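Local coordinates for protein NADP-dependent glyceraldehyde-3-phosphate dehydrogenase (Bacillus halodurans, PDB 3PRL) that probably catalyses the NADP-dependent, non-phosphorylating oxidation of glyceraldehyde 3-phosphate, as a member of the aldehyde dehydrogenase family, at residues E93-E98 and S192-K197; P161-V166 and F286-Q291; A329-V334 and F388-P393. All coordinates share one frame; numbering follows the deposited sequence.

Interaction 1 of 3, residues E93-E98 and S192-K197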
loop_
_atom_site.group_PDB
_atom_site.type_symbol
_atom_site.label_atom_id
_atom_site.label_comp_id
_atom_site.label_asym_id
_atom_site.label_seq_id
_atom_site.Cartn_x
_atom_site.Cartn_y
_atom_site.Cartn_z
ATOM N N GLU D 93 -6.602 39.854 -4.051
ATOM C CA GLU D 93 -6.967 41.190 -3.551
ATOM C C GLU D 93 -8.192 41.184 -2.635
ATOM O O GLU D 93 -8.231 41.916 -1.642
ATOM C CB GLU D 93 -7.132 42.224 -4.689
ATOM C CG GLU D 93 -8.242 41.956 -5.746
ATOM C CD GLU D 93 -9.663 42.381 -5.326
ATOM O OE1 GLU D 93 -10.627 42.068 -6.064
ATOM O OE2 GLU D 93 -9.824 43.021 -4.266
ATOM N N LEU D 94 -9.192 40.366 -2.979
ATOM C CA LEU D 94 -10.409 40.259 -2.176
ATOM C C LEU D 94 -10.055 39.700 -0.805
ATOM O O LEU D 94 -10.461 40.238 0.224
ATOM C CB LEU D 94 -11.463 39.386 -2.868
ATOM C CG LEU D 94 -12.918 39.536 -2.424
ATOM C CD1 LEU D 94 -13.510 40.862 -2.853
ATOM C CD2 LEU D 94 -13.755 38.413 -2.994
ATOM N N ILE D 95 -9.267 38.633 -0.796
ATOM C CA ILE D 95 -8.770 38.081 0.465
ATOM C C ILE D 95 -8.050 39.127 1.339
ATOM O O ILE D 95 -8.404 39.289 2.507
ATOM C CB ILE D 95 -7.876 36.842 0.266
ATOM C CG1 ILE D 95 -8.643 35.738 -0.470
ATOM C CG2 ILE D 95 -7.375 36.356 1.625
ATOM C CD1 ILE D 95 -7.756 34.583 -0.964
ATOM N N MET D 96 -7.056 39.839 0.797
ATOM C CA MET D 96 -6.328 40.811 1.644
ATOM C C MET D 96 -7.255 41.840 2.300
ATOM O O MET D 96 -7.094 42.131 3.477
ATOM C CB MET D 96 -5.100 41.476 0.984
ATOM C CG MET D 96 -5.298 42.074 -0.365
ATOM S SD MET D 96 -4.422 43.633 -0.658
ATOM C CE MET D 96 -5.627 44.369 -1.756
ATOM N N HIS D 97 -8.243 42.339 1.559
ATOM C CA HIS D 97 -9.202 43.292 2.127
ATOM C C HIS D 97 -10.116 42.627 3.164
ATOM O O HIS D 97 -10.206 43.100 4.299
ATOM C CB HIS D 97 -10.060 43.964 1.040
ATOM C CG HIS D 97 -9.352 45.029 0.260
ATOM N ND1 HIS D 97 -9.272 45.011 -1.117
ATOM C CD2 HIS D 97 -8.704 46.150 0.657
ATOM C CE1 HIS D 97 -8.602 46.069 -1.536
ATOM N NE2 HIS D 97 -8.242 46.776 -0.480
ATOM N N GLU D 98 -10.772 41.532 2.758
ATOM C CA GLU D 98 -11.901 40.925 3.495
ATOM C C GLU D 98 -11.512 40.380 4.863
ATOM O O GLU D 98 -12.266 40.515 5.833
ATOM C CB GLU D 98 -12.545 39.793 2.666
ATOM C CG GLU D 98 -14.047 39.592 2.904
ATOM C CD GLU D 98 -14.597 38.290 2.314
ATOM O OE1 GLU D 98 -13.908 37.633 1.490
ATOM O OE2 GLU D 98 -15.734 37.900 2.681
ATOM N N SER D 192 -16.771 34.983 3.363
ATOM C CA SER D 192 -17.777 34.547 2.405
ATOM C C SER D 192 -17.620 35.134 0.985
ATOM O O SER D 192 -17.917 34.441 0.007
ATOM C CB SER D 192 -19.173 34.830 2.948
ATOM O OG SER D 192 -19.429 34.019 4.085
ATOM N N LEU D 193 -17.173 36.388 0.853
ATOM C CA LEU D 193 -16.956 36.939 -0.503
ATOM C C LEU D 193 -15.829 36.237 -1.261
ATOM O O LEU D 193 -15.975 35.939 -2.461
ATOM C CB LEU D 193 -16.690 38.449 -0.506
ATOM C CG LEU D 193 -17.579 39.455 0.223
ATOM C CD1 LEU D 193 -16.850 40.784 0.244
ATOM C CD2 LEU D 193 -18.966 39.597 -0.426
ATOM N N SER D 194 -14.706 36.008 -0.576
ATOM C CA SER D 194 -13.571 35.302 -1.170
ATOM C C SER D 194 -13.953 33.868 -1.535
ATOM O O SER D 194 -13.672 33.421 -2.636
ATOM C CB SER D 194 -12.338 35.331 -0.263
ATOM O OG SER D 194 -11.870 36.659 -0.054
ATOM N N GLY D 195 -14.608 33.158 -0.619
ATOM C CA GLY D 195 -15.149 31.831 -0.930
ATOM C C GLY D 195 -16.164 31.819 -2.075
ATOM O O GLY D 195 -16.213 30.855 -2.839
ATOM N N ILE D 196 -16.985 32.865 -2.208
ATOM C CA ILE D 196 -17.940 32.896 -3.320
ATOM C C ILE D 196 -17.171 33.010 -4.639
ATOM O O ILE D 196 -17.399 32.219 -5.560
ATOM C CB ILE D 196 -19.069 33.961 -3.157
ATOM C CG1 ILE D 196 -19.986 33.624 -1.960
ATOM C CG2 ILE D 196 -19.930 34.024 -4.390
ATOM C CD1 ILE D 196 -20.853 34.831 -1.488
ATOM N N LYS D 197 -16.224 33.949 -4.699
ATOM C CA LYS D 197 -15.339 34.100 -5.861
ATOM C C LYS D 197 -14.582 32.815 -6.174
ATOM O O LYS D 197 -14.402 32.475 -7.333
ATOM C CB LYS D 197 -14.343 35.262 -5.687
ATOM C CG LYS D 197 -14.930 36.644 -5.903
ATOM C CD LYS D 197 -15.281 36.883 -7.362
ATOM C CE LYS D 197 -16.068 38.165 -7.554
ATOM N NZ LYS D 197 -16.684 38.190 -8.903
#
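Glu98 and Ser194 meet through one carboxylate oxygen, a compact case of an acidic side chain reaching from one helix to the amino end of another. The Glu98 chain is extended beyond CG, which carries the carboxylate across. Glu98 OE1 accepts two bonds from Ser194: one from the backbone, with Ser194 N 2.7 Å from Glu98 OE1 on its syn side, and one from the hydroxyl, with Ser194 OG 2.7 Å from Glu98 OE1 nearly in line with the C-O bond. The second oxygen serves the preceding residue, Leu193 N lying 2.8 Å from Glu98 OE2, again syn and 26° out of the carboxylate plane; Gly191 N adds a weak bond to the same oxygen. Bonds to both oxygens from the start of helix 192-204 restrict rotation of the carboxylate. Its position at the first turn would probably let the helix dipole stabilise the negative charge.

That helix connects parallel strands 182-186 and 212-214, as part of the Rossmann-like coenzyme-binding domain. Ser192, whose hydroxyl bonds to Ala188 O, has its side chain about 4 Å from those of Lys186 and Thr189, two residues of the NADP site.

The segments run nearly antiparallel, at 167°, their axes approaching to 9.0 Å. Beside these bonds, Leu94 CD2 rests on the backbone of the facing helix, 3.4 Å from Leu193 O, and also touches Lys197 CG at 3.6 Å. Leu94 reaches that backbone because its CG stands opposite its own N (chi1 -160°). Ile95 brings CG1 alongside the serine, 3.4 Å from Ser194 OG, while its side chain also packs on helix 103-124. Leu193 lies across the glutamate, its CB and CG lining the carboxylate, and also touches Ile43 and Phe10.

Interaction 2 of 3, residues P161-V166 and F286-Q291; sequences PFNYPV and FSYSGQ
Phe162 turns the edge of its ring to the phenol of Tyr288, with Phe162 CE1 3.5 Å from Tyr288 OH, which lies near the plane of the phenylalanine ring. Two torsions bring the rings together: Phe162 CG sits between the backbone N and carbonyl carbon (chi1 81°), whereas Tyr288 holds CG opposite its N (chi1 -173°) and reaches across to the other loop. The Tyr288 hydroxyl is hydrogen-bonded to Val99 O. Gln291 extends beyond CG to bring its amide beside the same Phe162 ring, the planes 63° apart and Gln291 OE1 3.9 Å from Phe162 CZ; that oxygen is bound by Ile335 N. Gln291 NE2 lies over one face of the Tyr288 ring, toward the rim, and makes a weak bond to Tyr288 O.

Phe162 contributes to the NADP site, and Asn163 probably helps form the oxyanion hole, as in relatives. The partner segment carries the Gly-Gln of the family's cysteine signature. Lys101 bonds Asn163 O and makes cation-pi contacts with Tyr164 and Tyr288. The first loop joins strand 144-159 to helix 167-178, with Val166 packed on helices 103-124 and 192-204; the second leads from helix 274-286 toward strand 296-302.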
loop_
_atom_site.group_PDB
_atom_site.type_symbol
_atom_site.label_atom_id
_atom_site.label_comp_id
_atom_site.label_asym_id
_atom_site.label_seq_id
_atom_site.Cartn_x
_atom_site.Cartn_y
_atom_site.Cartn_z
ATOM N N PRO D 161 -13.164 28.594 7.763
ATOM C CA PRO D 161 -12.915 29.743 8.643
ATOM C C PRO D 161 -12.558 31.033 7.882
ATOM O O PRO D 161 -12.518 31.019 6.657
ATOM C CB PRO D 161 -11.709 29.271 9.449
ATOM C CG PRO D 161 -10.920 28.456 8.455
ATOM C CD PRO D 161 -11.889 27.951 7.381
ATOM N N PHE D 162 -12.318 32.133 8.611
ATOM C CA PHE D 162 -11.883 33.410 8.024
ATOM C C PHE D 162 -10.371 33.401 7.766
ATOM O O PHE D 162 -9.878 34.090 6.873
ATOM C CB PHE D 162 -12.273 34.598 8.933
ATOM C CG PHE D 162 -11.332 34.824 10.091
ATOM C CD1 PHE D 162 -10.135 35.528 9.911
ATOM C CD2 PHE D 162 -11.644 34.332 11.363
ATOM C CE1 PHE D 162 -9.241 35.730 10.978
ATOM C CE2 PHE D 162 -10.765 34.532 12.439
ATOM C CZ PHE D 162 -9.550 35.241 12.235
ATOM N N ASN D 163 -9.679 32.668 8.639
ATOM C CA ASN D 163 -8.298 32.198 8.572
ATOM C C ASN D 163 -7.767 32.132 7.139
ATOM O O ASN D 163 -6.873 32.881 6.730
ATOM C CB ASN D 163 -8.337 30.737 9.121
ATOM C CG ASN D 163 -7.319 30.444 10.215
ATOM O OD1 ASN D 163 -7.181 29.280 10.630
ATOM N ND2 ASN D 163 -6.649 31.459 10.727
ATOM N N TYR D 164 -8.329 31.187 6.396
ATOM C CA TYR D 164 -7.903 30.841 5.050
ATOM C C TYR D 164 -9.189 30.544 4.290
ATOM O O TYR D 164 -9.637 29.417 4.251
ATOM C CB TYR D 164 -7.000 29.599 5.073
ATOM C CG TYR D 164 -5.670 29.761 5.786
ATOM C CD1 TYR D 164 -4.497 29.984 5.066
ATOM C CD2 TYR D 164 -5.576 29.658 7.179
ATOM C CE1 TYR D 164 -3.265 30.134 5.717
ATOM C CE2 TYR D 164 -4.347 29.795 7.847
ATOM C CZ TYR D 164 -3.193 30.037 7.098
ATOM O OH TYR D 164 -1.971 30.181 7.731
ATOM N N PRO D 165 -9.801 31.572 3.701
ATOM C CA PRO D 165 -11.147 31.426 3.154
ATOM C C PRO D 165 -11.197 30.894 1.701
ATOM O O PRO D 165 -12.281 30.709 1.150
ATOM C CB PRO D 165 -11.689 32.844 3.247
ATOM C CG PRO D 165 -10.483 33.703 3.042
ATOM C CD PRO D 165 -9.311 32.966 3.608
ATOM N N VAL D 166 -10.040 30.673 1.091
ATOM C CA VAL D 166 -9.971 30.008 -0.199
ATOM C C VAL D 166 -9.283 28.668 0.065
ATOM O O VAL D 166 -9.850 27.604 -0.188
ATOM C CB VAL D 166 -9.269 30.924 -1.280
ATOM C CG1 VAL D 166 -9.054 30.207 -2.580
ATOM C CG2 VAL D 166 -10.136 32.142 -1.550
ATOM N N PHE D 286 4.050 34.804 14.462
ATOM C CA PHE D 286 3.586 36.131 14.093
ATOM C C PHE D 286 3.082 36.233 12.683
ATOM O O PHE D 286 2.606 37.300 12.279
ATOM C CB PHE D 286 4.704 37.144 14.297
ATOM C CG PHE D 286 4.866 37.546 15.702
ATOM C CD1 PHE D 286 3.892 38.301 16.329
ATOM C CD2 PHE D 286 5.976 37.136 16.429
ATOM C CE1 PHE D 286 4.025 38.658 17.645
ATOM C CE2 PHE D 286 6.125 37.507 17.765
ATOM C CZ PHE D 286 5.151 38.273 18.367
ATOM N N SER D 287 3.240 35.141 11.937
ATOM C CA SER D 287 2.647 34.982 10.619
ATOM C C SER D 287 1.160 35.253 10.717
ATOM O O SER D 287 0.491 34.722 11.600
ATOM C CB SER D 287 2.897 33.564 10.102
ATOM O OG SER D 287 2.045 33.246 9.014
ATOM N N TYR D 288 0.651 36.079 9.804
ATOM C CA TYR D 288 -0.744 36.541 9.814
ATOM C C TYR D 288 -1.211 37.043 11.196
ATOM O O TYR D 288 -2.345 36.798 11.627
ATOM C CB TYR D 288 -1.680 35.498 9.178
ATOM C CG TYR D 288 -3.125 35.930 8.982
ATOM C CD1 TYR D 288 -3.450 37.163 8.416
ATOM C CD2 TYR D 288 -4.170 35.074 9.333
ATOM C CE1 TYR D 288 -4.797 37.541 8.225
ATOM C CE2 TYR D 288 -5.495 35.436 9.152
ATOM C CZ TYR D 288 -5.809 36.668 8.595
ATOM O OH TYR D 288 -7.144 37.015 8.443
ATOM N N SER D 289 -0.317 37.782 11.861
ATOM C CA SER D 289 -0.553 38.355 13.201
ATOM C C SER D 289 -1.025 37.368 14.271
ATOM O O SER D 289 -1.716 37.763 15.214
ATOM C CB SER D 289 -1.521 39.554 13.132
ATOM O OG SER D 289 -0.938 40.667 12.466
ATOM N N GLY D 290 -0.661 36.093 14.138
ATOM C CA GLY D 290 -1.038 35.077 15.138
ATOM C C GLY D 290 -2.439 34.493 14.988
ATOM O O GLY D 290 -2.928 33.798 15.894
ATOM N N GLN D 291 -3.092 34.769 13.860
ATOM C CA GLN D 291 -4.440 34.244 13.602
ATOM C C GLN D 291 -4.380 32.936 12.841
ATOM O O GLN D 291 -4.916 32.804 11.743
ATOM C CB GLN D 291 -5.300 35.265 12.872
ATOM C CG GLN D 291 -5.529 36.511 13.708
ATOM C CD GLN D 291 -6.118 37.635 12.916
ATOM O OE1 GLN D 291 -7.168 38.159 13.266
ATOM N NE2 GLN D 291 -5.454 38.017 11.835
#

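Interaction 3 of 3, residues A329-V334 and F388-P393; sequences ADITPV and FGPVLP
Ile331 and Val334 form a small, essentially apolar contact with Pro390, in which the loop before helix 337-352 packs on the turn that opens strand 391-397. The proline ring is the shared element, touched at two of its carbons. Ile331 CG2 approaches Pro390 CB at 4.1 Å, the two side chains meeting aslant. Val334 comes at about a right angle and puts CG1 3.9 Å from Pro390 CD. The same methyl, Val334 CG1, also lies 4.3 Å from Gly389 CA, so the valine spans the junction between glycine and proline. Its placement follows from the first torsion: CG1 stands beside the backbone N (chi1 -68°), opposite the carbonyl carbon.

The local backbone fixes the turn: Pro390 is the centre of an inverse gamma turn, closed by Val391 N bonding to Gly389 O at 2.7 Å, after which the chain enters the strand. The touching parts run 147° apart from end to end. Strand 367-374 packs alongside, with Pro370 against Ile331 and Leu368 against Pro390, and Val334 also packs on Ser339, Ala340 and Ile343 of helix 337-352.

Strand 391-397 lies between strands 296-302 and 367-374, parallel to both, in the catalytic-domain sheet of the aldehyde dehydrogenase fold; the Phe-Gly-Pro sequence just before it is a familiar motif of this family, and the Phe388 side chain lies about 4 Å from that of Phe162, a residue of the NADP site.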
loop_
_atom_site.group_PDB
_atom_site.type_symbol
_atom_site.label_atom_id
_atom_site.label_comp_id
_atom_site.label_asym_id
_atom_site.label_seq_id
_atom_site.Cartn_x
_atom_site.Cartn_y
_atom_site.Cartn_z
ATOM N N ALA D 329 2.387 44.549 5.210
ATOM C CA ALA D 329 2.951 44.537 6.565
ATOM C C ALA D 329 2.970 43.119 7.146
ATOM O O ALA D 329 2.117 42.282 6.810
ATOM C CB ALA D 329 2.179 45.488 7.479
ATOM N N ASP D 330 3.959 42.843 7.995
ATOM C CA ASP D 330 4.059 41.543 8.669
ATOM C C ASP D 330 2.908 41.381 9.663
ATOM O O ASP D 330 2.275 40.315 9.747
ATOM C CB ASP D 330 5.402 41.410 9.399
ATOM C CG ASP D 330 6.596 41.494 8.463
ATOM O OD1 ASP D 330 6.707 40.651 7.550
ATOM O OD2 ASP D 330 7.440 42.397 8.660
ATOM N N ILE D 331 2.644 42.466 10.392
ATOM C CA ILE D 331 1.582 42.538 11.369
ATOM C C ILE D 331 0.474 43.470 10.892
ATOM O O ILE D 331 0.630 44.688 10.875
ATOM C CB ILE D 331 2.128 43.008 12.732
ATOM C CG1 ILE D 331 3.460 42.309 13.076
ATOM C CG2 ILE D 331 1.069 42.848 13.824
ATOM C CD1 ILE D 331 3.375 40.767 13.332
ATOM N N THR D 332 -0.643 42.890 10.479
ATOM C CA THR D 332 -1.807 43.683 10.095
ATOM C C THR D 332 -2.886 43.598 11.178
ATOM O O THR D 332 -2.711 42.863 12.166
ATOM C CB THR D 332 -2.359 43.284 8.700
ATOM O OG1 THR D 332 -2.504 41.862 8.600
ATOM C CG2 THR D 332 -1.424 43.778 7.601
ATOM N N PRO D 333 -4.002 44.337 10.998
ATOM C CA PRO D 333 -5.065 44.348 11.999
ATOM C C PRO D 333 -5.705 42.975 12.192
ATOM O O PRO D 333 -5.807 42.186 11.243
ATOM C CB PRO D 333 -6.087 45.336 11.415
ATOM C CG PRO D 333 -5.326 46.146 10.413
ATOM C CD PRO D 333 -4.340 45.195 9.845
ATOM N N VAL D 334 -6.106 42.685 13.427
ATOM C CA VAL D 334 -6.796 41.441 13.725
ATOM C C VAL D 334 -8.244 41.544 13.260
ATOM O O VAL D 334 -8.768 42.636 13.061
ATOM C CB VAL D 334 -6.684 41.013 15.214
ATOM C CG1 VAL D 334 -5.246 40.615 15.548
ATOM C CG2 VAL D 334 -7.186 42.108 16.145
ATOM N N PHE D 388 -5.262 34.064 19.367
ATOM C CA PHE D 388 -5.551 34.412 17.983
ATOM C C PHE D 388 -5.112 35.859 17.662
ATOM O O PHE D 388 -5.863 36.648 17.090
ATOM C CB PHE D 388 -7.011 34.102 17.625
ATOM C CG PHE D 388 -7.136 33.166 16.452
ATOM C CD1 PHE D 388 -6.584 31.885 16.511
ATOM C CD2 PHE D 388 -7.747 33.573 15.269
ATOM C CE1 PHE D 388 -6.661 31.022 15.430
ATOM C CE2 PHE D 388 -7.820 32.704 14.161
ATOM C CZ PHE D 388 -7.274 31.440 14.244
ATOM N N GLY D 389 -3.876 36.171 18.038
ATOM C CA GLY D 389 -3.350 37.539 17.969
ATOM C C GLY D 389 -1.853 37.642 18.195
ATOM O O GLY D 389 -1.241 36.688 18.694
ATOM N N PRO D 390 -1.254 38.800 17.835
ATOM C CA PRO D 390 0.198 38.948 17.728
ATOM C C PRO D 390 0.843 39.114 19.098
ATOM O O PRO D 390 1.332 40.199 19.437
ATOM C CB PRO D 390 0.353 40.218 16.899
ATOM C CG PRO D 390 -0.823 41.041 17.254
ATOM C CD PRO D 390 -1.942 40.087 17.621
ATOM N N VAL D 391 0.831 38.028 19.863
ATOM C CA VAL D 391 1.366 37.997 21.211
ATOM C C VAL D 391 2.086 36.669 21.387
ATOM O O VAL D 391 1.623 35.636 20.894
ATOM C CB VAL D 391 0.256 38.209 22.285
ATOM C CG1 VAL D 391 -0.641 36.961 22.448
ATOM C CG2 VAL D 391 0.866 38.603 23.619
ATOM N N LEU D 392 3.232 36.695 22.055
ATOM C CA LEU D 392 4.042 35.490 22.199
ATOM C C LEU D 392 4.684 35.466 23.576
ATOM O O LEU D 392 5.488 36.348 23.898
ATOM C CB LEU D 392 5.117 35.425 21.101
ATOM C CG LEU D 392 6.091 34.238 21.098
ATOM C CD1 LEU D 392 5.347 32.920 20.943
ATOM C CD2 LEU D 392 7.150 34.408 20.004
ATOM N N PRO D 393 4.311 34.482 24.401
ATOM C CA PRO D 393 4.936 34.366 25.718
ATOM C C PRO D 393 6.206 33.533 25.683
ATOM O O PRO D 393 6.325 32.608 24.890
ATOM C CB PRO D 393 3.865 33.665 26.554
ATOM C CG PRO D 393 3.072 32.867 25.559
ATOM C CD PRO D 393 3.121 33.621 24.267
#

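How the interactions relate
The three contacts lie in a row, with interaction 2 between the other two, its centre about 13 Å from that of interaction 1 and about 10 Å from that of interaction 3; the outer two do not touch. Toward interaction 1 the junction is packing, Ile95 CD1 lying 3.5 Å from Val166 CG2. Toward interaction 3 it is partly polar: Ser289 OG stands 2.8 Å from Thr332 O, a probable hydrogen bond. Interaction 1 involves a helix of the coenzyme-binding domain, and interaction 3 the start of a catalytic-domain strand. Between them, 161-166 supplies Phe162 to the NADP site, while the Asn163 side chain is about 8 Å from that of Glu259, the predicted active-site residue.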